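Local coordinates for cellulose-binding protein (Saccharophagus degradans, PDB 2X32) that binds a long polyisoprenoid diphosphate in an elongated lipocalin-like pocket and is implicated in plant cell wall breakdown, at residues S23-V28 with A159-I164. Residues are numbered along the deposited sequence; the frame is centred on the assembly and turned at random.
Sequences SKKTHV and ASLNVI. With OTP ((2E,6E,10E,14E,18E,22E,26E)-3,7,11,15,19,23,27,31-octamethyldotriaconta-2,6,10,14,18,22,26,30-octaenyl trihydrogen diphosphate), chain C.
Lys24 and Ile164 face each other through a single beta bridge, CA to CA 4.3 Å, where the end of strand 7-24 meets the loop leading from helix 149-158 into strand 167-177, at the diphosphate end of the pocket in this YceI-like domain. Lys25 N donates to Val163 O at 2.9 Å, nearly straight at the hydrogen (162°) but from above the carbonyl plane. A lysine suits the bridge position because the Lys24 chain, extended beyond CG, delivers a cation to the ligand: NZ bonds to OTP O2 on one phosphate (2.8 Å) and OTP O7 on the other (3.1 Å). Glu30 adds a salt bridge to the same NZ, probably helping to fix the ammonium. A methionine in place of Lys24 would probably leave both phosphates, and Glu30, without this cationic mate. The two methyls of Leu161 let one side chain cover a lysine methylene and the diphosphate: CD2 meets Lys25 CE at 3.5 Å, the side chains crossing almost perpendicularly, and CD1 touches the bridging OTP O4. Beta-branched Ile164 sets CG2 3.7 Å from OTP C33 of the isoprenoid. The short amide of Asn162, with CG between its backbone N and carbonyl carbon (chi1 53°), turns OD1 back to accept a weak bond from Val163 N and touch Lys25 CA. Branched at CB, Val163 presses its CG1 methyl tightly on Lys25 CA, at 3.3 Å.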
ATOM      1  N   SER A  23      -9.438   6.586 -11.608  1.00  7.80           N
ATOM      2  CA  SER A  23      -9.878   6.998 -12.952  1.00  8.43           C
ATOM      3  C   SER A  23     -11.299   7.499 -12.872  1.00  9.11           C
ATOM      4  O   SER A  23     -12.121   6.859 -12.234  1.00  8.85           O
ATOM      5  CB  SER A  23      -9.830   5.824 -13.910  1.00  9.72           C
ATOM      6  OG  SER A  23     -10.334   6.214 -15.171  1.00 12.07           O
ATOM      7  N   LYS A  24     -11.549   8.658 -13.460  1.00 10.01           N
ATOM      8  CA  LYS A  24     -12.881   9.247 -13.510  1.00  9.58           C
ATOM      9  C   LYS A  24     -13.235   9.599 -14.925  1.00 10.87           C
ATOM     10  O   LYS A  24     -12.346   9.739 -15.762  1.00  9.74           O
ATOM     11  CB  LYS A  24     -12.960  10.477 -12.598  1.00 10.90           C
ATOM     12  CG  LYS A  24     -12.074  11.676 -13.015  1.00 10.85           C
ATOM     13  CD  LYS A  24     -12.175  12.794 -11.975  1.00 12.96           C
ATOM     14  CE  LYS A  24     -11.301  14.014 -12.307  1.00 16.24           C
ATOM     15  NZ  LYS A  24     -11.095  14.847 -11.073  1.00 14.94           N
ATOM     16  N   LYS A  25     -14.530   9.730 -15.200  1.00 10.55           N
ATOM     17  CA  LYS A  25     -14.976  10.124 -16.552  1.00 12.52           C
ATOM     18  C   LYS A  25     -14.391   9.149 -17.593  1.00 13.51           C
ATOM     19  O   LYS A  25     -14.425   7.941 -17.386  1.00 13.58           O
ATOM     20  CB  LYS A  25     -14.566  11.562 -16.834  1.00 12.42           C
ATOM     21  CG  LYS A  25     -15.049  12.589 -15.854  1.00 17.30           C
ATOM     22  CD  LYS A  25     -14.443  13.932 -16.238  1.00 22.81           C
ATOM     23  CE  LYS A  25     -14.855  15.058 -15.327  1.00 25.35           C
ATOM     24  NZ  LYS A  25     -14.494  16.345 -15.994  1.00 29.13           N
ATOM     25  N   THR A  26     -13.908   9.661 -18.725  1.00 15.94           N
ATOM     26  CA  THR A  26     -13.283   8.816 -19.749  1.00 17.61           C
ATOM     27  C   THR A  26     -11.793   8.710 -19.491  1.00 19.54           C
ATOM     28  O   THR A  26     -10.983   9.516 -20.006  1.00 21.36           O
ATOM     29  CB  THR A  26     -13.522   9.366 -21.155  1.00 17.57           C
ATOM     30  OG1 THR A  26     -14.914   9.674 -21.286  1.00 17.95           O
ATOM     31  CG2 THR A  26     -13.089   8.322 -22.201  1.00 17.91           C
ATOM     32  N   HIS A  27     -11.448   7.725 -18.674  1.00 19.88           N
ATOM     33  CA  HIS A  27     -10.046   7.400 -18.380  1.00 20.66           C
ATOM     34  C   HIS A  27      -9.244   8.670 -17.984  1.00 18.43           C
ATOM     35  O   HIS A  27      -8.159   8.937 -18.516  1.00 18.09           O
ATOM     36  CB  HIS A  27      -9.456   6.667 -19.601  1.00 21.65           C
ATOM     37  CG  HIS A  27      -8.163   5.953 -19.334  1.00 26.77           C
ATOM     38  ND1 HIS A  27      -8.008   5.023 -18.323  1.00 31.20           N
ATOM     39  CD2 HIS A  27      -6.962   6.019 -19.970  1.00 30.32           C
ATOM     40  CE1 HIS A  27      -6.766   4.561 -18.336  1.00 32.58           C
ATOM     41  NE2 HIS A  27      -6.110   5.151 -19.326  1.00 31.24           N
ATOM     42  N   VAL A  28      -9.783   9.460 -17.047  1.00 15.82           N
ATOM     43  CA  VAL A  28      -9.025  10.585 -16.495  1.00 13.89           C
ATOM     44  C   VAL A  28      -8.306  10.066 -15.233  1.00 12.70           C
ATOM     45  O   VAL A  28      -8.950   9.843 -14.173  1.00 11.56           O
ATOM     46  CB  VAL A  28      -9.894  11.803 -16.220  1.00 14.72           C
ATOM     47  CG1 VAL A  28      -9.073  12.959 -15.607  1.00 14.84           C
ATOM     48  CG2 VAL A  28     -10.583  12.252 -17.505  1.00 14.64           C
ATOM     49  N   ALA A 159     -19.357  15.012  -6.410  1.00 10.24           N
ATOM     50  CA  ALA A 159     -18.683  15.673  -7.532  1.00 11.82           C
ATOM     51  C   ALA A 159     -19.539  15.845  -8.779  1.00 12.68           C
ATOM     52  O   ALA A 159     -19.058  16.385  -9.789  1.00 13.43           O
ATOM     53  CB  ALA A 159     -17.469  14.856  -7.886  1.00 11.78           C
ATOM     54  N   SER A 160     -20.761  15.332  -8.755  1.00 12.62           N
ATOM     55  CA  SER A 160     -21.621  15.292  -9.943  1.00 13.75           C
ATOM     56  C   SER A 160     -20.978  14.573 -11.156  1.00 13.99           C
ATOM     57  O   SER A 160     -21.163  14.967 -12.319  1.00 15.10           O
ATOM     58  CB  SER A 160     -22.049  16.724 -10.360  1.00 14.58           C
ATOM     59  OG  SER A 160     -22.541  17.501  -9.256  1.00 16.50           O
ATOM     60  N   LEU A 161     -20.201  13.535 -10.887  1.00 13.13           N
ATOM     61  CA  LEU A 161     -19.482  12.838 -11.926  1.00 13.30           C
ATOM     62  C   LEU A 161     -20.316  11.695 -12.451  1.00 13.75           C
ATOM     63  O   LEU A 161     -21.154  11.146 -11.749  1.00 15.11           O
ATOM     64  CB  LEU A 161     -18.132  12.297 -11.405  1.00 12.25           C
ATOM     65  CG  LEU A 161     -17.041  13.349 -11.193  1.00 11.58           C
ATOM     66  CD1 LEU A 161     -15.823  12.853 -10.372  1.00 10.68           C
ATOM     67  CD2 LEU A 161     -16.518  13.827 -12.564  1.00 13.90           C
ATOM     68  N   ASN A 162     -20.083  11.357 -13.711  1.00 14.57           N
ATOM     69  CA  ASN A 162     -20.799  10.279 -14.366  1.00 15.40           C
ATOM     70  C   ASN A 162     -20.287   8.888 -13.974  1.00 14.91           C
ATOM     71  O   ASN A 162     -21.074   7.965 -13.711  1.00 15.12           O
ATOM     72  CB  ASN A 162     -20.762  10.490 -15.898  1.00 16.14           C
ATOM     73  CG  ASN A 162     -19.329  10.683 -16.475  1.00 19.39           C
ATOM     74  OD1 ASN A 162     -18.326  10.797 -15.750  1.00 22.17           O
ATOM     75  ND2 ASN A 162     -19.252  10.733 -17.808  1.00 25.87           N
ATOM     76  N   VAL A 163     -18.963   8.771 -13.880  1.00 14.00           N
ATOM     77  CA  VAL A 163     -18.280   7.498 -13.618  1.00 13.94           C
ATOM     78  C   VAL A 163     -16.986   7.746 -12.835  1.00 12.28           C
ATOM     79  O   VAL A 163     -16.248   8.700 -13.087  1.00 10.68           O
ATOM     80  CB  VAL A 163     -17.900   6.814 -14.942  1.00 15.39           C
ATOM     81  CG1 VAL A 163     -17.211   7.810 -15.828  1.00 18.72           C
ATOM     82  CG2 VAL A 163     -16.987   5.617 -14.724  1.00 17.37           C
ATOM     83  N   ILE A 164     -16.765   6.902 -11.840  1.00 10.51           N
ATOM     84  CA  ILE A 164     -15.459   6.768 -11.203  1.00  9.92           C
ATOM     85  C   ILE A 164     -15.189   5.281 -11.217  1.00 10.15           C
ATOM     86  O   ILE A 164     -16.029   4.503 -10.742  1.00 12.22           O
ATOM     87  CB  ILE A 164     -15.442   7.282  -9.755  1.00  9.03           C
ATOM     88  CG1 ILE A 164     -15.738   8.793  -9.700  1.00 10.16           C
ATOM     89  CG2 ILE A 164     -14.059   6.958  -9.082  1.00  9.08           C
ATOM     90  CD1 ILE A 164     -15.778   9.377  -8.255  1.00  8.62           C
TER
HETATM   91  O7  OTP C1174     -13.994  15.937 -11.239  0.50 32.14           O
HETATM   92  P2  OTP C1174     -14.107  16.745  -9.973  0.50 29.91           P
HETATM   93  O5  OTP C1174     -15.450  17.442  -9.837  0.50 31.96           O
HETATM   94  O6  OTP C1174     -12.918  17.620  -9.682  0.50 29.44           O
HETATM   95  O4  OTP C1174     -14.163  15.597  -8.789  1.00 32.65           O
HETATM   96  P1  OTP C1174     -13.031  15.290  -7.678  1.00 31.70           P
HETATM   97  O2  OTP C1174     -11.977  14.474  -8.402  1.00 33.32           O
HETATM   98  O3  OTP C1174     -12.691  16.457  -6.774  1.00 37.61           O
HETATM   99  O1  OTP C1174     -13.633  14.164  -6.682  1.00 30.72           O
HETATM  100  C40 OTP C1174     -13.811  12.837  -7.218  1.00 23.59           C
HETATM  101  C39 OTP C1174     -12.960  11.824  -6.440  1.00 20.06           C
HETATM  102  C37 OTP C1174     -12.205  10.912  -7.022  1.00 16.74           C
HETATM  103  C38 OTP C1174     -11.990  10.715  -8.528  1.00 17.55           C
HETATM  104  C36 OTP C1174     -11.439   9.916  -6.156  1.00 17.38           C
HETATM  105  C35 OTP C1174     -11.990   8.514  -6.175  1.00 18.06           C
HETATM  106  C34 OTP C1174     -11.098   7.560  -5.357  1.00 17.41           C
HETATM  107  C32 OTP C1174     -10.867   6.273  -5.643  1.00 13.20           C
HETATM  108  C33 OTP C1174     -11.383   5.625  -6.882  1.00 14.32           C
HETATM  109  C31 OTP C1174      -9.885   5.517  -4.736  1.00 13.34           C
HETATM  110  C30 OTP C1174     -10.365   4.248  -4.077  1.00 13.68           C
HETATM  111  C29 OTP C1174      -9.252   3.554  -3.298  1.00 11.86           C
HETATM  112  C27 OTP C1174      -9.106   2.236  -3.209  1.00 10.61           C
HETATM  113  C28 OTP C1174     -10.088   1.209  -3.769  1.00 13.01           C
HETATM  114  C26 OTP C1174      -7.886   1.627  -2.554  1.00 10.32           C
HETATM  115  C25 OTP C1174      -6.814   2.586  -2.080  1.00  8.88           C
HETATM  116  C24 OTP C1174      -5.445   1.934  -1.824  1.00  9.27           C
HETATM  117  C22 OTP C1174      -4.945   1.597  -0.637  1.00  8.65           C
HETATM  118  C23 OTP C1174      -5.562   1.915   0.702  1.00 10.54           C
HETATM  119  C21 OTP C1174      -3.617   0.898  -0.610  1.00  8.95           C
HETATM  120  C20 OTP C1174      -3.713  -0.590  -0.178  1.00 12.14           C
HETATM  121  C19 OTP C1174      -2.360  -1.296  -0.092  1.00  9.21           C
HETATM  122  C17 OTP C1174      -1.869  -2.171  -0.969  1.00  8.99           C
HETATM  123  C18 OTP C1174      -2.603  -2.777  -2.113  1.00 11.92           C
HETATM  124  C16 OTP C1174      -0.425  -2.621  -0.811  1.00  8.54           C
HETATM  125  C15 OTP C1174      -0.295  -4.103  -0.607  1.00  7.86           C
HETATM  126  C14 OTP C1174       1.077  -4.476  -0.103  1.00  8.57           C
HETATM  127  C12 OTP C1174       1.744  -5.610  -0.432  1.00  8.65           C
HETATM  128  C13 OTP C1174       1.180  -6.622  -1.427  1.00 13.39           C
HETATM  129  C11 OTP C1174       3.083  -5.945   0.140  1.00  7.24           C
HETATM  130  C10 OTP C1174       3.769  -4.916   0.945  1.00  8.19           C
HETATM  131  C9  OTP C1174       5.234  -5.191   1.290  1.00  8.40           C
HETATM  132  C7  OTP C1174       5.720  -5.581   2.480  1.00  7.54           C
HETATM  133  C8  OTP C1174       4.931  -5.706   3.767  1.00  7.25           C
HETATM  134  C6  OTP C1174       7.198  -5.880   2.572  1.00  6.38           C
HETATM  135  C5  OTP C1174       7.541  -7.353   2.460  1.00  8.10           C
HETATM  136  C4  OTP C1174       9.003  -7.627   2.654  1.00  9.13           C
HETATM  137  C2  OTP C1174       9.670  -8.566   1.975  1.00  8.20           C
HETATM  138  C3  OTP C1174       9.152  -9.514   0.950  1.00 11.22           C
HETATM  139  C1  OTP C1174      11.128  -8.751   2.292  1.00  8.78           C